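Local coordinates for protein glutathione S-transferase (Sulfitobacter, PDB 4GF0) that binds glutathione and, as a glutathione S-transferase homologue, probably conjugates it through its sulfur to electrophilic substrates, at residues A16-L26 with T68-A79. Numbering follows the deposited sequence.
Sequences AVAIAIEEAAL and TGALLDYVAAIA. With GSH (glutathione), chain D.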
loop_
_atom_site.group_PDB
_atom_site.type_symbol
_atom_site.label_atom_id
_atom_site.label_comp_id
_atom_site.label_asym_id
_atom_site.label_seq_id
_atom_site.Cartn_x
_atom_site.Cartn_y
_atom_site.Cartn_z
ATOM N N ALA A 16 12.025 1.644 -6.724
ATOM C CA ALA A 16 12.183 1.846 -5.283
ATOM C C ALA A 16 12.741 0.588 -4.627
ATOM O O ALA A 16 13.551 0.659 -3.702
ATOM C CB ALA A 16 10.852 2.240 -4.631
ATOM N N VAL A 17 12.302 -0.571 -5.100
ATOM C CA VAL A 17 12.761 -1.820 -4.511
ATOM C C VAL A 17 14.227 -2.036 -4.879
ATOM O O VAL A 17 15.031 -2.454 -4.045
ATOM C CB VAL A 17 11.875 -3.003 -4.961
ATOM C CG1 VAL A 17 12.369 -4.315 -4.333
ATOM C CG2 VAL A 17 10.418 -2.751 -4.567
ATOM N N ALA A 18 14.590 -1.728 -6.122
ATOM C CA ALA A 18 15.985 -1.863 -6.538
ATOM C C ALA A 18 16.898 -0.991 -5.677
ATOM O O ALA A 18 17.969 -1.425 -5.238
ATOM C CB ALA A 18 16.135 -1.510 -8.001
ATOM N N ILE A 19 16.458 0.230 -5.420
ATOM C CA ILE A 19 17.227 1.140 -4.580
ATOM C C ILE A 19 17.439 0.536 -3.193
ATOM O O ILE A 19 18.545 0.580 -2.658
ATOM C CB ILE A 19 16.536 2.492 -4.479
ATOM C CG1 ILE A 19 16.625 3.182 -5.841
ATOM C CG2 ILE A 19 17.205 3.375 -3.403
ATOM C CD1 ILE A 19 15.725 4.435 -5.969
ATOM N N ALA A 20 16.388 -0.041 -2.619
ATOM C CA ALA A 20 16.511 -0.659 -1.304
ATOM C C ALA A 20 17.471 -1.841 -1.311
ATOM O O ALA A 20 18.244 -2.022 -0.365
ATOM C CB ALA A 20 15.148 -1.079 -0.771
ATOM N N ILE A 21 17.426 -2.646 -2.371
ATOM C CA ILE A 21 18.316 -3.794 -2.461
ATOM C C ILE A 21 19.762 -3.318 -2.543
ATOM O O ILE A 21 20.656 -3.911 -1.937
ATOM C CB ILE A 21 17.983 -4.698 -3.662
ATOM C CG1 ILE A 21 16.576 -5.272 -3.484
ATOM C CG2 ILE A 21 18.970 -5.863 -3.708
ATOM C CD1 ILE A 21 16.035 -6.021 -4.704
ATOM N N GLU A 22 19.991 -2.233 -3.281
ATOM C CA GLU A 22 21.327 -1.647 -3.342
ATOM C C GLU A 22 21.784 -1.142 -1.973
ATOM O O GLU A 22 22.946 -1.325 -1.591
ATOM C CB GLU A 22 21.377 -0.495 -4.357
ATOM C CG GLU A 22 21.017 -0.888 -5.784
ATOM C CD GLU A 22 22.147 -1.576 -6.526
ATOM O OE1 GLU A 22 23.251 -1.734 -5.952
ATOM O OE2 GLU A 22 21.933 -1.955 -7.702
ATOM N N GLU A 23 20.881 -0.503 -1.235
ATOM C CA GLU A 23 21.213 -0.001 0.097
ATOM C C GLU A 23 21.576 -1.166 1.008
ATOM O O GLU A 23 22.431 -1.034 1.879
ATOM C CB GLU A 23 20.039 0.773 0.711
ATOM C CG GLU A 23 19.763 2.128 0.100
ATOM C CD GLU A 23 20.764 3.186 0.552
ATOM O OE1 GLU A 23 21.332 3.046 1.664
ATOM O OE2 GLU A 23 20.983 4.165 -0.201
ATOM N N ALA A 24 20.927 -2.305 0.788
ATOM C CA ALA A 24 21.142 -3.509 1.594
ATOM C C ALA A 24 22.433 -4.240 1.229
ATOM O O ALA A 24 22.823 -5.207 1.906
ATOM C CB ALA A 24 19.957 -4.449 1.449
ATOM N N ALA A 25 23.080 -3.778 0.162
ATOM C CA ALA A 25 24.298 -4.386 -0.367
ATOM C C ALA A 25 24.096 -5.851 -0.738
ATOM O O ALA A 25 24.990 -6.673 -0.555
ATOM C CB ALA A 25 25.453 -4.242 0.635
ATOM N N LEU A 26 22.927 -6.177 -1.278
ATOM C CA LEU A 26 22.652 -7.544 -1.690
ATOM C C LEU A 26 22.825 -7.684 -3.196
ATOM O O LEU A 26 22.532 -6.755 -3.948
ATOM C CB LEU A 26 21.230 -7.939 -1.300
ATOM C CG LEU A 26 20.982 -8.040 0.202
ATOM C CD1 LEU A 26 19.507 -8.270 0.478
ATOM C CD2 LEU A 26 21.817 -9.177 0.758
ATOM N N THR A 68 5.022 -3.025 -3.814
ATOM C CA THR A 68 6.240 -2.306 -3.463
ATOM C C THR A 68 6.494 -2.241 -1.952
ATOM O O THR A 68 7.585 -2.578 -1.488
ATOM C CB THR A 68 6.190 -0.895 -4.055
ATOM O OG1 THR A 68 6.086 -1.001 -5.482
ATOM C CG2 THR A 68 7.455 -0.102 -3.708
ATOM N N GLY A 69 5.495 -1.832 -1.175
ATOM C CA GLY A 69 5.714 -1.647 0.252
ATOM C C GLY A 69 6.068 -2.946 0.953
ATOM O O GLY A 69 6.874 -2.963 1.891
ATOM N N ALA A 70 5.455 -4.042 0.512
ATOM C CA ALA A 70 5.736 -5.355 1.087
ATOM C C ALA A 70 7.152 -5.790 0.734
ATOM O O ALA A 70 7.873 -6.350 1.568
ATOM C CB ALA A 70 4.708 -6.391 0.588
ATOM N N LEU A 71 7.567 -5.518 -0.499
ATOM C CA LEU A 71 8.919 -5.884 -0.935
ATOM C C LEU A 71 9.972 -5.081 -0.193
ATOM O O LEU A 71 11.044 -5.584 0.096
ATOM C CB LEU A 71 9.088 -5.624 -2.432
ATOM C CG LEU A 71 8.163 -6.407 -3.364
ATOM C CD1 LEU A 71 8.626 -6.310 -4.814
ATOM C CD2 LEU A 71 8.118 -7.825 -2.926
ATOM N N LEU A 72 9.681 -3.812 0.073
ATOM C CA LEU A 72 10.620 -2.973 0.827
ATOM C C LEU A 72 10.805 -3.513 2.249
ATOM O O LEU A 72 11.935 -3.664 2.734
ATOM C CB LEU A 72 10.136 -1.516 0.850
ATOM C CG LEU A 72 10.240 -0.740 -0.469
ATOM C CD1 LEU A 72 9.496 0.616 -0.366
ATOM C CD2 LEU A 72 11.698 -0.519 -0.819
ATOM N N ASP A 73 9.711 -3.827 2.932
ATOM C CA ASP A 73 9.834 -4.427 4.263
ATOM C C ASP A 73 10.546 -5.780 4.209
ATOM O O ASP A 73 11.287 -6.133 5.122
ATOM C CB ASP A 73 8.461 -4.545 4.958
ATOM C CG ASP A 73 8.303 -3.550 6.096
ATOM O OD1 ASP A 73 9.230 -3.454 6.933
ATOM O OD2 ASP A 73 7.267 -2.849 6.149
ATOM N N TYR A 74 10.337 -6.538 3.136
ATOM C CA TYR A 74 11.040 -7.812 2.987
ATOM C C TYR A 74 12.562 -7.622 2.892
ATOM O O TYR A 74 13.341 -8.314 3.567
ATOM C CB TYR A 74 10.511 -8.609 1.778
ATOM C CG TYR A 74 11.235 -9.928 1.660
ATOM C CD1 TYR A 74 10.875 -11.002 2.453
ATOM C CD2 TYR A 74 12.296 -10.087 0.781
ATOM C CE1 TYR A 74 11.555 -12.214 2.375
ATOM C CE2 TYR A 74 12.991 -11.295 0.709
ATOM C CZ TYR A 74 12.607 -12.345 1.497
ATOM O OH TYR A 74 13.291 -13.541 1.442
ATOM N N VAL A 75 12.987 -6.677 2.062
ATOM C CA VAL A 75 14.410 -6.384 1.921
ATOM C C VAL A 75 15.031 -5.997 3.256
ATOM O O VAL A 75 16.112 -6.462 3.613
ATOM C CB VAL A 75 14.661 -5.298 0.872
ATOM C CG1 VAL A 75 16.147 -4.869 0.908
ATOM C CG2 VAL A 75 14.299 -5.851 -0.497
ATOM N N ALA A 76 14.329 -5.161 4.010
ATOM C CA ALA A 76 14.822 -4.768 5.322
ATOM C C ALA A 76 14.938 -5.972 6.247
ATOM O O ALA A 76 15.894 -6.083 7.026
ATOM C CB ALA A 76 13.899 -3.712 5.924
ATOM N N ALA A 77 13.982 -6.891 6.134
ATOM C CA ALA A 77 13.919 -8.045 7.028
ATOM C C ALA A 77 15.069 -9.009 6.760
ATOM O O ALA A 77 15.571 -9.658 7.682
ATOM C CB ALA A 77 12.585 -8.772 6.868
ATOM N N ILE A 78 15.482 -9.114 5.498
ATOM C CA ILE A 78 16.605 -10.003 5.156
ATOM C C ILE A 78 17.972 -9.326 5.192
ATOM O O ILE A 78 19.003 -9.980 5.042
ATOM C CB ILE A 78 16.411 -10.707 3.796
ATOM C CG1 ILE A 78 16.314 -9.676 2.666
ATOM C CG2 ILE A 78 15.181 -11.625 3.849
ATOM C CD1 ILE A 78 16.350 -10.269 1.263
ATOM N N ALA A 79 17.989 -8.017 5.386
ATOM C CA ALA A 79 19.245 -7.282 5.527
ATOM C C ALA A 79 19.199 -6.307 6.693
ATOM O O ALA A 79 19.286 -5.097 6.494
ATOM C CB ALA A 79 19.554 -6.543 4.252
HETATM N N1 GSH D . 0.204 -1.210 -5.715
HETATM C CA1 GSH D . 1.256 -1.614 -6.621
HETATM C C1 GSH D . 2.583 -1.513 -5.938
HETATM O O11 GSH D . 3.494 -2.347 -6.194
HETATM O O12 GSH D . 2.804 -0.577 -5.123
HETATM C CB1 GSH D . 1.281 -0.705 -7.827
HETATM C CG1 GSH D . 2.044 -1.438 -8.934
HETATM C CD1 GSH D . 1.868 -0.681 -10.254
HETATM O OE1 GSH D . 0.767 -0.241 -10.591
HETATM N N2 GSH D . 3.034 -0.487 -11.111
HETATM C CA2 GSH D . 2.884 0.214 -12.363
HETATM C C2 GSH D . 2.563 -0.810 -13.419
HETATM O O2 GSH D . 2.980 -1.958 -13.326
HETATM C CB2 GSH D . 4.145 0.929 -12.732
HETATM S SG2 GSH D . 4.447 2.256 -11.577
HETATM N N3 GSH D . 1.735 -0.468 -14.568
HETATM C CA3 GSH D . 1.465 -1.498 -15.565
HETATM C C3 GSH D . 0.045 -1.421 -16.067
HETATM O O31 GSH D . -0.830 -0.788 -15.409
HETATM O O32 GSH D . -0.280 -2.011 -17.146
#
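The glutathione site of a thioredoxin-fold domain borders this helix pair, in which Val17 rests on Leu71 and the methyl of Thr68. With CG1 of Val17 anti to the backbone N (chi1 -180°), CG2 falls beside that N and lies 3.8 Å from Leu71 CB, also meeting Leu71 CD1. Thr68, at the first turn of its helix, faces two ways: CG2 packs on Val17 and Ala16, while its backbone N and OG1 both donate to GSH O11, at 2.9 Å from N with an N-H...O angle of 160°. That carboxylate oxygen therefore sits at a helix N-terminus, whose dipole would be expected to steady its charge.

Helices 16-23 and 68-78 lie nearly parallel, 6° apart with axes 9.5 Å from each other, as do the two helices that share one face of the sheet in the thioredoxin fold of GST N-terminal domains. Small residues line this side of helix 16-23, and Leu72 CD2 presses to 3.5 Å from Ala20 CB, a tight pair, and also touches Ala16 O. One turn on, Val75 spreads its two methyls over the facing side of the helix, CG1 against Ala20 O and Ala24 CB, CG2 3.8 Å from Ile21 CG1. Ala24 CB meets Ala79 CB at 3.5 Å just before Ala25, whose positive phi forms a Schellman motif; Leu26, whose N bonds back to Ile21 O, then brings CD1 to 3.8 Å from Ile78 CD1. Tyr165 of helix 162-170 packs on Leu72, joining the pair to the C-terminal domain.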